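Local coordinates for phytoene synthase (Enterococcus hirae, PDB 5IYS), which probably joins two farnesyl diphosphate molecules head to head into a C30 carotenoid precursor, as dehydrosqualene synthases do, at residues R239-E251 with R274-L286. Residues are numbered along the deposited sequence; the frame is centred on the assembly and turned at random.
With FPS (S-[(2E,6E)-3,7,11-trimethyldodeca-2,6,10-trienyl] trihydrogen thiodiphosphate), chain G.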
ATOM      1  N   ARG A 239       9.416  -8.543 -12.076  1.00 15.43           N
ATOM      2  CA  ARG A 239       8.647  -9.542 -11.363  1.00 16.30           C
ATOM      3  C   ARG A 239       9.126  -9.878  -9.956  1.00 14.83           C
ATOM      4  O   ARG A 239       8.316 -10.096  -9.072  1.00 16.74           O
ATOM      5  CB  ARG A 239       8.605 -10.830 -12.189  1.00 18.39           C
ATOM      6  CG  ARG A 239       7.786 -10.638 -13.446  1.00 16.67           C
ATOM      7  CD  ARG A 239       7.703 -11.988 -14.197  1.00 20.13           C
ATOM      8  NE  ARG A 239       7.231 -11.714 -15.541  1.00 23.68           N
ATOM      9  CZ  ARG A 239       7.488 -12.465 -16.600  1.00 26.35           C
ATOM     10  NH1 ARG A 239       8.247 -13.544 -16.482  1.00 27.94           N
ATOM     11  NH2 ARG A 239       6.927 -12.149 -17.761  1.00 26.95           N
ATOM     12  N   GLN A 240      10.423 -10.106  -9.794  1.00 15.09           N
ATOM     13  CA  GLN A 240      10.979 -10.485  -8.490  1.00 15.75           C
ATOM     14  C   GLN A 240      10.648  -9.412  -7.449  1.00 14.59           C
ATOM     15  O   GLN A 240      10.189  -9.723  -6.341  1.00 13.34           O
ATOM     16  CB  GLN A 240      12.501 -10.628  -8.649  1.00 17.34           C
ATOM     17  CG  GLN A 240      13.296 -10.930  -7.382  1.00 18.16           C
ATOM     18  CD  GLN A 240      12.885 -12.208  -6.684  1.00 22.26           C
ATOM     19  OE1 GLN A 240      12.578 -13.226  -7.330  1.00 22.04           O
ATOM     20  NE2 GLN A 240      13.010 -12.206  -5.365  1.00 17.45           N
ATOM     21  N   ALA A 241      10.778  -8.149  -7.831  1.00 13.73           N
ATOM     22  CA  ALA A 241      10.493  -7.042  -6.876  1.00 14.14           C
ATOM     23  C   ALA A 241       9.007  -6.980  -6.519  1.00 18.15           C
ATOM     24  O   ALA A 241       8.640  -6.879  -5.340  1.00 15.08           O
ATOM     25  CB  ALA A 241      10.976  -5.701  -7.470  1.00 14.48           C
ATOM     26  N   LEU A 242       8.132  -7.105  -7.516  1.00 14.33           N
ATOM     27  CA  LEU A 242       6.722  -6.964  -7.215  1.00 14.81           C
ATOM     28  C   LEU A 242       6.197  -8.148  -6.402  1.00 14.48           C
ATOM     29  O   LEU A 242       5.429  -7.991  -5.463  1.00 13.95           O
ATOM     30  CB  LEU A 242       5.937  -6.848  -8.531  1.00 20.01           C
ATOM     31  CG  LEU A 242       4.417  -6.864  -8.372  1.00 16.61           C
ATOM     32  CD1 LEU A 242       3.889  -5.683  -7.616  1.00 17.49           C
ATOM     33  CD2 LEU A 242       3.751  -6.982  -9.763  1.00 25.54           C
ATOM     34  N   ALA A 243       6.512  -9.373  -6.825  1.00 15.07           N
ATOM     35  CA  ALA A 243       6.163 -10.536  -6.022  1.00 16.08           C
ATOM     36  C   ALA A 243       6.739 -10.512  -4.610  1.00 16.16           C
ATOM     37  O   ALA A 243       6.063 -10.863  -3.628  1.00 17.11           O
ATOM     38  CB  ALA A 243       6.586 -11.815  -6.782  1.00 16.95           C
ATOM     39  N   SER A 244       7.994 -10.079  -4.473  1.00 17.25           N
ATOM     40  CA  SER A 244       8.573  -9.869  -3.136  1.00 17.09           C
ATOM     41  C   SER A 244       7.722  -8.946  -2.268  1.00 17.16           C
ATOM     42  O   SER A 244       7.408  -9.260  -1.100  1.00 16.02           O
ATOM     43  CB  SER A 244      10.015  -9.332  -3.211  1.00 15.08           C
ATOM     44  OG  SER A 244      10.832 -10.302  -3.828  1.00 17.44           O
ATOM     45  N   ALA A 245       7.342  -7.801  -2.821  1.00 15.70           N
ATOM     46  CA  ALA A 245       6.515  -6.888  -2.038  1.00 14.50           C
ATOM     47  C   ALA A 245       5.236  -7.594  -1.575  1.00 15.57           C
ATOM     48  O   ALA A 245       4.831  -7.475  -0.410  1.00 15.75           O
ATOM     49  CB  ALA A 245       6.189  -5.614  -2.815  1.00 14.04           C
ATOM     50  N   ALA A 246       4.589  -8.318  -2.491  1.00 14.09           N
ATOM     51  CA  ALA A 246       3.372  -9.024  -2.168  1.00 16.58           C
ATOM     52  C   ALA A 246       3.611 -10.077  -1.062  1.00 16.45           C
ATOM     53  O   ALA A 246       2.789 -10.192  -0.157  1.00 14.81           O
ATOM     54  CB  ALA A 246       2.767  -9.669  -3.462  1.00 16.22           C
ATOM     55  N   PHE A 247       4.609 -10.956  -1.245  1.00 13.62           N
ATOM     56  CA  PHE A 247       4.823 -12.064  -0.303  1.00 16.71           C
ATOM     57  C   PHE A 247       5.236 -11.539   1.069  1.00 16.96           C
ATOM     58  O   PHE A 247       4.732 -11.992   2.112  1.00 17.12           O
ATOM     59  CB  PHE A 247       5.924 -12.998  -0.807  1.00 15.95           C
ATOM     60  CG  PHE A 247       5.445 -14.083  -1.748  1.00 18.49           C
ATOM     61  CD1 PHE A 247       4.835 -13.766  -2.947  1.00 19.51           C
ATOM     62  CD2 PHE A 247       5.847 -15.404  -1.537  1.00 23.80           C
ATOM     63  CE1 PHE A 247       4.487 -14.775  -3.881  1.00 19.79           C
ATOM     64  CE2 PHE A 247       5.544 -16.403  -2.455  1.00 28.17           C
ATOM     65  CZ  PHE A 247       4.842 -16.088  -3.622  1.00 23.73           C
ATOM     66  N   ILE A 248       6.105 -10.534   1.075  1.00 14.93           N
ATOM     67  CA  ILE A 248       6.480  -9.940   2.365  1.00 16.10           C
ATOM     68  C   ILE A 248       5.269  -9.332   3.078  1.00 15.81           C
ATOM     69  O   ILE A 248       5.113  -9.511   4.290  1.00 16.42           O
ATOM     70  CB  ILE A 248       7.666  -8.965   2.222  1.00 16.09           C
ATOM     71  CG1 ILE A 248       8.913  -9.791   1.895  1.00 16.10           C
ATOM     72  CG2 ILE A 248       7.913  -8.114   3.476  1.00 15.87           C
ATOM     73  CD1 ILE A 248       9.995  -9.009   1.148  1.00 17.52           C
ATOM     74  N   TYR A 249       4.448  -8.559   2.361  1.00 15.80           N
ATOM     75  CA  TYR A 249       3.311  -7.938   3.025  1.00 17.11           C
ATOM     76  C   TYR A 249       2.313  -9.002   3.520  1.00 15.17           C
ATOM     77  O   TYR A 249       1.851  -8.923   4.659  1.00 15.84           O
ATOM     78  CB  TYR A 249       2.644  -6.876   2.142  1.00 12.57           C
ATOM     79  CG  TYR A 249       2.162  -5.719   2.972  1.00 18.66           C
ATOM     80  CD1 TYR A 249       3.064  -4.809   3.507  1.00 19.92           C
ATOM     81  CD2 TYR A 249       0.822  -5.611   3.317  1.00 18.81           C
ATOM     82  CE1 TYR A 249       2.632  -3.740   4.256  1.00 21.15           C
ATOM     83  CE2 TYR A 249       0.360  -4.542   4.080  1.00 19.45           C
ATOM     84  CZ  TYR A 249       1.278  -3.632   4.557  1.00 22.11           C
ATOM     85  OH  TYR A 249       0.852  -2.600   5.337  1.00 22.33           O
ATOM     86  N   ARG A 250       2.071 -10.028   2.706  1.00 16.90           N
ATOM     87  CA  ARG A 250       1.081 -11.068   3.016  1.00 18.34           C
ATOM     88  C   ARG A 250       1.468 -11.863   4.257  1.00 20.10           C
ATOM     89  O   ARG A 250       0.613 -12.388   4.978  1.00 16.69           O
ATOM     90  CB  ARG A 250       0.963 -12.067   1.854  1.00 17.73           C
ATOM     91  CG  ARG A 250      -0.020 -13.197   2.147  1.00 20.86           C
ATOM     92  CD  ARG A 250      -0.262 -14.039   0.886  1.00 21.80           C
ATOM     93  NE  ARG A 250       0.991 -14.685   0.501  1.00 22.74           N
ATOM     94  CZ  ARG A 250       1.122 -15.486  -0.550  1.00 28.27           C
ATOM     95  NH1 ARG A 250       0.071 -15.707  -1.333  1.00 23.35           N
ATOM     96  NH2 ARG A 250       2.314 -15.995  -0.859  1.00 21.06           N
ATOM     97  N   GLU A 251       2.770 -12.081   4.394  1.00 18.60           N
ATOM     98  CA  GLU A 251       3.337 -12.767   5.561  1.00 20.78           C
ATOM     99  C   GLU A 251       2.896 -12.212   6.904  1.00 20.85           C
ATOM    100  O   GLU A 251       2.772 -12.959   7.884  1.00 20.27           O
ATOM    101  CB  GLU A 251       4.877 -12.767   5.456  1.00 20.19           C
ATOM    102  CG  GLU A 251       5.564 -13.401   6.669  1.00 23.31           C
ATOM    103  CD  GLU A 251       5.472 -14.918   6.696  1.00 33.24           C
ATOM    104  OE1 GLU A 251       4.999 -15.526   5.711  1.00 27.61           O
ATOM    105  OE2 GLU A 251       5.830 -15.506   7.744  1.00 31.96           O
ATOM    106  N   ARG A 274      13.337 -13.903   7.767  1.00 20.80           N
ATOM    107  CA  ARG A 274      12.129 -14.347   7.086  1.00 18.32           C
ATOM    108  C   ARG A 274      11.877 -13.656   5.728  1.00 17.43           C
ATOM    109  O   ARG A 274      11.514 -14.295   4.734  1.00 16.38           O
ATOM    110  CB  ARG A 274      10.942 -14.125   8.033  1.00 21.68           C
ATOM    111  CG  ARG A 274       9.636 -14.682   7.550  1.00 24.21           C
ATOM    112  CD  ARG A 274       9.717 -16.178   7.275  1.00 24.90           C
ATOM    113  NE  ARG A 274       8.439 -16.596   6.706  1.00 26.51           N
ATOM    114  CZ  ARG A 274       8.303 -17.465   5.723  1.00 26.94           C
ATOM    115  NH1 ARG A 274       9.367 -18.112   5.285  1.00 34.68           N
ATOM    116  NH2 ARG A 274       7.100 -17.714   5.224  1.00 29.78           N
ATOM    117  N   LYS A 275      12.255 -12.394   5.646  1.00 16.73           N
ATOM    118  CA  LYS A 275      12.228 -11.668   4.366  1.00 20.97           C
ATOM    119  C   LYS A 275      13.152 -12.280   3.331  1.00 20.65           C
ATOM    120  O   LYS A 275      12.781 -12.438   2.164  1.00 20.22           O
ATOM    121  CB  LYS A 275      12.567 -10.199   4.546  1.00 20.22           C
ATOM    122  CG  LYS A 275      11.457  -9.448   5.289  1.00 21.97           C
ATOM    123  CD  LYS A 275      11.813  -7.974   5.482  1.00 30.46           C
ATOM    124  CE  LYS A 275      10.778  -7.286   6.384  1.00 37.80           C
ATOM    125  NZ  LYS A 275      11.304  -6.053   7.033  1.00 32.80           N
ATOM    126  N   VAL A 276      14.322 -12.711   3.783  1.00 19.88           N
ATOM    127  CA  VAL A 276      15.274 -13.332   2.851  1.00 21.01           C
ATOM    128  C   VAL A 276      14.734 -14.671   2.387  1.00 18.43           C
ATOM    129  O   VAL A 276      14.799 -15.005   1.203  1.00 19.22           O
ATOM    130  CB  VAL A 276      16.681 -13.522   3.502  1.00 21.38           C
ATOM    131  CG1 VAL A 276      17.566 -14.456   2.612  1.00 21.87           C
ATOM    132  CG2 VAL A 276      17.353 -12.153   3.636  1.00 22.13           C
ATOM    133  N   GLN A 277      14.144 -15.416   3.309  1.00 17.30           N
ATOM    134  CA  GLN A 277      13.515 -16.674   2.944  1.00 19.60           C
ATOM    135  C   GLN A 277      12.442 -16.452   1.891  1.00 19.60           C
ATOM    136  O   GLN A 277      12.305 -17.226   0.938  1.00 18.82           O
ATOM    137  CB  GLN A 277      12.857 -17.323   4.166  1.00 19.57           C
ATOM    138  CG  GLN A 277      13.846 -17.983   5.083  1.00 25.26           C
ATOM    139  CD  GLN A 277      13.145 -18.730   6.196  1.00 32.93           C
ATOM    140  OE1 GLN A 277      12.253 -18.183   6.847  1.00 30.09           O
ATOM    141  NE2 GLN A 277      13.563 -19.974   6.436  1.00 30.82           N
ATOM    142  N   LEU A 278      11.652 -15.408   2.092  1.00 18.32           N
ATOM    143  CA  LEU A 278      10.580 -15.090   1.157  1.00 19.78           C
ATOM    144  C   LEU A 278      11.073 -14.681  -0.240  1.00 19.74           C
ATOM    145  O   LEU A 278      10.498 -15.090  -1.265  1.00 18.32           O
ATOM    146  CB  LEU A 278       9.641 -14.022   1.764  1.00 20.70           C
ATOM    147  CG  LEU A 278       8.683 -14.582   2.832  1.00 18.01           C
ATOM    148  CD1 LEU A 278       8.081 -13.540   3.790  1.00 19.08           C
ATOM    149  CD2 LEU A 278       7.574 -15.398   2.230  1.00 19.36           C
ATOM    150  N   LEU A 279      12.166 -13.925  -0.296  1.00 18.22           N
ATOM    151  CA  LEU A 279      12.762 -13.592  -1.606  1.00 19.45           C
ATOM    152  C   LEU A 279      13.142 -14.857  -2.379  1.00 20.97           C
ATOM    153  O   LEU A 279      12.992 -14.916  -3.605  1.00 20.54           O
ATOM    154  CB  LEU A 279      13.974 -12.681  -1.467  1.00 16.68           C
ATOM    155  CG  LEU A 279      13.826 -11.330  -0.756  1.00 25.18           C
ATOM    156  CD1 LEU A 279      15.125 -10.531  -0.730  1.00 32.86           C
ATOM    157  CD2 LEU A 279      12.661 -10.475  -1.253  1.00 21.95           C
ATOM    158  N   LYS A 280      13.707 -15.836  -1.674  1.00 20.67           N
ATOM    159  CA  LYS A 280      14.066 -17.093  -2.312  1.00 19.20           C
ATOM    160  C   LYS A 280      12.812 -17.853  -2.720  1.00 21.09           C
ATOM    161  O   LYS A 280      12.788 -18.445  -3.799  1.00 24.80           O
ATOM    162  CB  LYS A 280      14.907 -17.979  -1.382  1.00 21.82           C
ATOM    163  CG  LYS A 280      16.328 -17.430  -1.134  1.00 26.44           C
ATOM    164  CD  LYS A 280      17.136 -18.360  -0.236  1.00 25.08           C
ATOM    165  CE  LYS A 280      18.614 -18.022  -0.380  1.00 32.21           C
ATOM    166  NZ  LYS A 280      18.853 -16.840   0.463  1.00 32.60           N
ATOM    167  N   GLU A 281      11.799 -17.902  -1.851  1.00 19.98           N
ATOM    168  CA  GLU A 281      10.536 -18.502  -2.262  1.00 21.64           C
ATOM    169  C   GLU A 281       9.979 -17.838  -3.502  1.00 21.26           C
ATOM    170  O   GLU A 281       9.310 -18.492  -4.293  1.00 18.30           O
ATOM    171  CB  GLU A 281       9.450 -18.435  -1.191  1.00 24.33           C
ATOM    172  CG  GLU A 281       9.673 -19.333  -0.005  1.00 34.29           C
ATOM    173  CD  GLU A 281       8.606 -19.152   1.060  1.00 43.08           C
ATOM    174  OE1 GLU A 281       7.453 -18.816   0.707  1.00 42.13           O
ATOM    175  OE2 GLU A 281       8.941 -19.326   2.253  1.00 48.17           O
ATOM    176  N   VAL A 282      10.054 -16.512  -3.544  1.00 18.24           N
ATOM    177  CA  VAL A 282       9.513 -15.760  -4.664  1.00 20.72           C
ATOM    178  C   VAL A 282      10.259 -16.154  -5.929  1.00 22.03           C
ATOM    179  O   VAL A 282       9.632 -16.458  -6.945  1.00 20.50           O
ATOM    180  CB  VAL A 282       9.582 -14.238  -4.376  1.00 20.32           C
ATOM    181  CG1 VAL A 282       9.687 -13.407  -5.654  1.00 20.03           C
ATOM    182  CG2 VAL A 282       8.365 -13.849  -3.536  1.00 20.07           C
ATOM    183  N   LYS A 283      11.577 -16.293  -5.812  1.00 20.56           N
ATOM    184  CA  LYS A 283      12.382 -16.644  -6.972  1.00 24.95           C
ATOM    185  C   LYS A 283      12.006 -18.049  -7.477  1.00 26.78           C
ATOM    186  O   LYS A 283      11.888 -18.237  -8.689  1.00 25.96           O
ATOM    187  CB  LYS A 283      13.873 -16.540  -6.671  1.00 26.53           C
ATOM    188  CG  LYS A 283      14.758 -16.839  -7.876  1.00 32.44           C
ATOM    189  CD  LYS A 283      16.211 -16.514  -7.607  1.00 34.00           C
ATOM    190  CE  LYS A 283      16.864 -17.604  -6.781  1.00 48.30           C
ATOM    191  NZ  LYS A 283      18.362 -17.555  -6.829  1.00 52.94           N
ATOM    192  N   SER A 284      11.723 -18.988  -6.566  1.00 26.25           N
ATOM    193  CA  SER A 284      11.266 -20.311  -6.973  1.00 26.84           C
ATOM    194  C   SER A 284       9.888 -20.216  -7.615  1.00 27.27           C
ATOM    195  O   SER A 284       9.617 -20.889  -8.611  1.00 26.85           O
ATOM    196  CB  SER A 284      11.209 -21.306  -5.798  1.00 28.29           C
ATOM    197  OG  SER A 284      12.503 -21.490  -5.265  1.00 35.31           O
ATOM    198  N   TYR A 285       9.000 -19.452  -6.981  1.00 24.90           N
ATOM    199  CA  TYR A 285       7.624 -19.304  -7.429  1.00 25.29           C
ATOM    200  C   TYR A 285       7.515 -18.739  -8.849  1.00 27.95           C
ATOM    201  O   TYR A 285       6.701 -19.216  -9.658  1.00 28.08           O
ATOM    202  CB  TYR A 285       6.825 -18.474  -6.416  1.00 26.69           C
ATOM    203  CG  TYR A 285       5.484 -18.021  -6.931  1.00 28.66           C
ATOM    204  CD1 TYR A 285       4.403 -18.886  -6.978  1.00 34.61           C
ATOM    205  CD2 TYR A 285       5.317 -16.730  -7.405  1.00 29.96           C
ATOM    206  CE1 TYR A 285       3.178 -18.461  -7.487  1.00 35.04           C
ATOM    207  CE2 TYR A 285       4.128 -16.321  -7.937  1.00 34.39           C
ATOM    208  CZ  TYR A 285       3.061 -17.172  -7.951  1.00 34.15           C
ATOM    209  OH  TYR A 285       1.890 -16.708  -8.488  1.00 38.75           O
ATOM    210  N   LEU A 286       8.382 -17.779  -9.173  1.00 23.39           N
ATOM    211  CA  LEU A 286       8.337 -17.129 -10.465  1.00 24.83           C
ATOM    212  C   LEU A 286       8.753 -18.039 -11.616  1.00 29.71           C
ATOM    213  O   LEU A 286       8.241 -17.887 -12.723  1.00 31.38           O
ATOM    214  CB  LEU A 286       9.178 -15.853 -10.471  1.00 24.18           C
ATOM    215  CG  LEU A 286       8.488 -14.794  -9.602  1.00 20.75           C
ATOM    216  CD1 LEU A 286       9.323 -13.525  -9.521  1.00 19.17           C
ATOM    217  CD2 LEU A 286       7.092 -14.473 -10.143  1.00 22.82           C
TER
HETATM  218  C1  FPS G 506       1.653   0.030   3.412  1.00 41.38           C
HETATM  219  S1  FPS G 506       2.663   1.459   3.302  1.00 41.48           S
HETATM  220  C2  FPS G 506       1.074  -0.069   2.013  1.00 37.31           C
HETATM  221  C3  FPS G 506      -0.168  -0.500   1.732  1.00 38.26           C
HETATM  222  C4  FPS G 506      -1.088  -0.957   2.825  1.00 34.47           C
HETATM  223  C5  FPS G 506      -0.671  -0.570   0.303  1.00 33.77           C
HETATM  224  C6  FPS G 506       0.324  -0.099  -0.757  1.00 33.25           C
HETATM  225  C7  FPS G 506      -0.151  -0.585  -2.112  1.00 23.11           C
HETATM  226  C8  FPS G 506       0.702  -0.988  -3.070  1.00 23.82           C
HETATM  227  C10 FPS G 506       0.115  -1.331  -4.422  1.00 18.71           C
HETATM  228  C9  FPS G 506       2.199  -1.039  -2.876  1.00 24.60           C
HETATM  229  C11 FPS G 506       0.536  -2.752  -4.805  1.00 20.62           C
HETATM  230  C12 FPS G 506       0.121  -3.073  -6.232  1.00 17.93           C
HETATM  231  C13 FPS G 506       0.914  -2.920  -7.317  1.00 20.11           C
HETATM  232  C14 FPS G 506       0.400  -3.305  -8.680  1.00 20.31           C
HETATM  233  C15 FPS G 506       2.325  -2.403  -7.209  1.00 23.53           C
HETATM  234  PA  FPS G 506       4.082   1.505   4.801  1.00 39.78           P
HETATM  235  O1A FPS G 506       5.263   2.270   4.395  1.00 38.97           O
HETATM  236  O2A FPS G 506       3.321   2.400   5.914  1.00 46.92           O
HETATM  237  O3A FPS G 506       4.396   0.107   5.503  1.00 46.79           O
HETATM  238  PB  FPS G 506       3.424  -0.297   6.742  1.00 43.56           P
HETATM  239  O1B FPS G 506       4.039   0.110   8.052  1.00 45.94           O
HETATM  240  O2B FPS G 506       3.219  -1.781   6.544  1.00 39.85           O
HETATM  241  O3B FPS G 506       2.068   0.372   6.696  1.00 50.92           O
HETATM  242  O   HOH W   1       8.516 -15.289 -14.064  1.00 44.14           O
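Phe247 of helix 239-251 pushes its ring into a hole formed by Leu278, Glu281, Val282 and Tyr285 of helix 274-286. Its CB already lies 3.8 Å from Val282 CG2, and with CG anti to the carbonyl carbon (chi1 -87°) the ring slides beneath that methyl. CG comes nearest, 3.4 Å from Val282 CG2, and the methyl stands over one ring face as a CH-pi contact; Arg250 NH2 lies over the other. CD2, on the rim, approaches Leu278 CD2, while CZ at the tip reaches a face of the Tyr285 ring, 3.9 Å from Tyr285 CD2, the two planes turned 52° apart. Val282 returns the knob: its CG1 packs on Ala243 CB and the amide of Gln240. The Gln240 side chain bends at chi2, which turns its amide so that NE2 points almost straight at Leu279 O (3.2 Å), a carbonyl that also takes Lys283 N from the opposite face; NE2 also bonds Gln36 OE1, outside both helices. At the far end Arg274 grips Glu251 side-on, NE to OE2 at 3.0 Å and NH2 to OE1 at 3.1 Å, both from above the carboxylate plane, while NH1 bonds Glu281 and Gln277. The two segments run at 127°. Helix 272-287 packs on the outer side of helix 236-258, whose inner side turns Leu242 and Tyr249 to the thiodiphosphate ligand and meets helices 28-34 and 155-172 of the all-helical synthase fold.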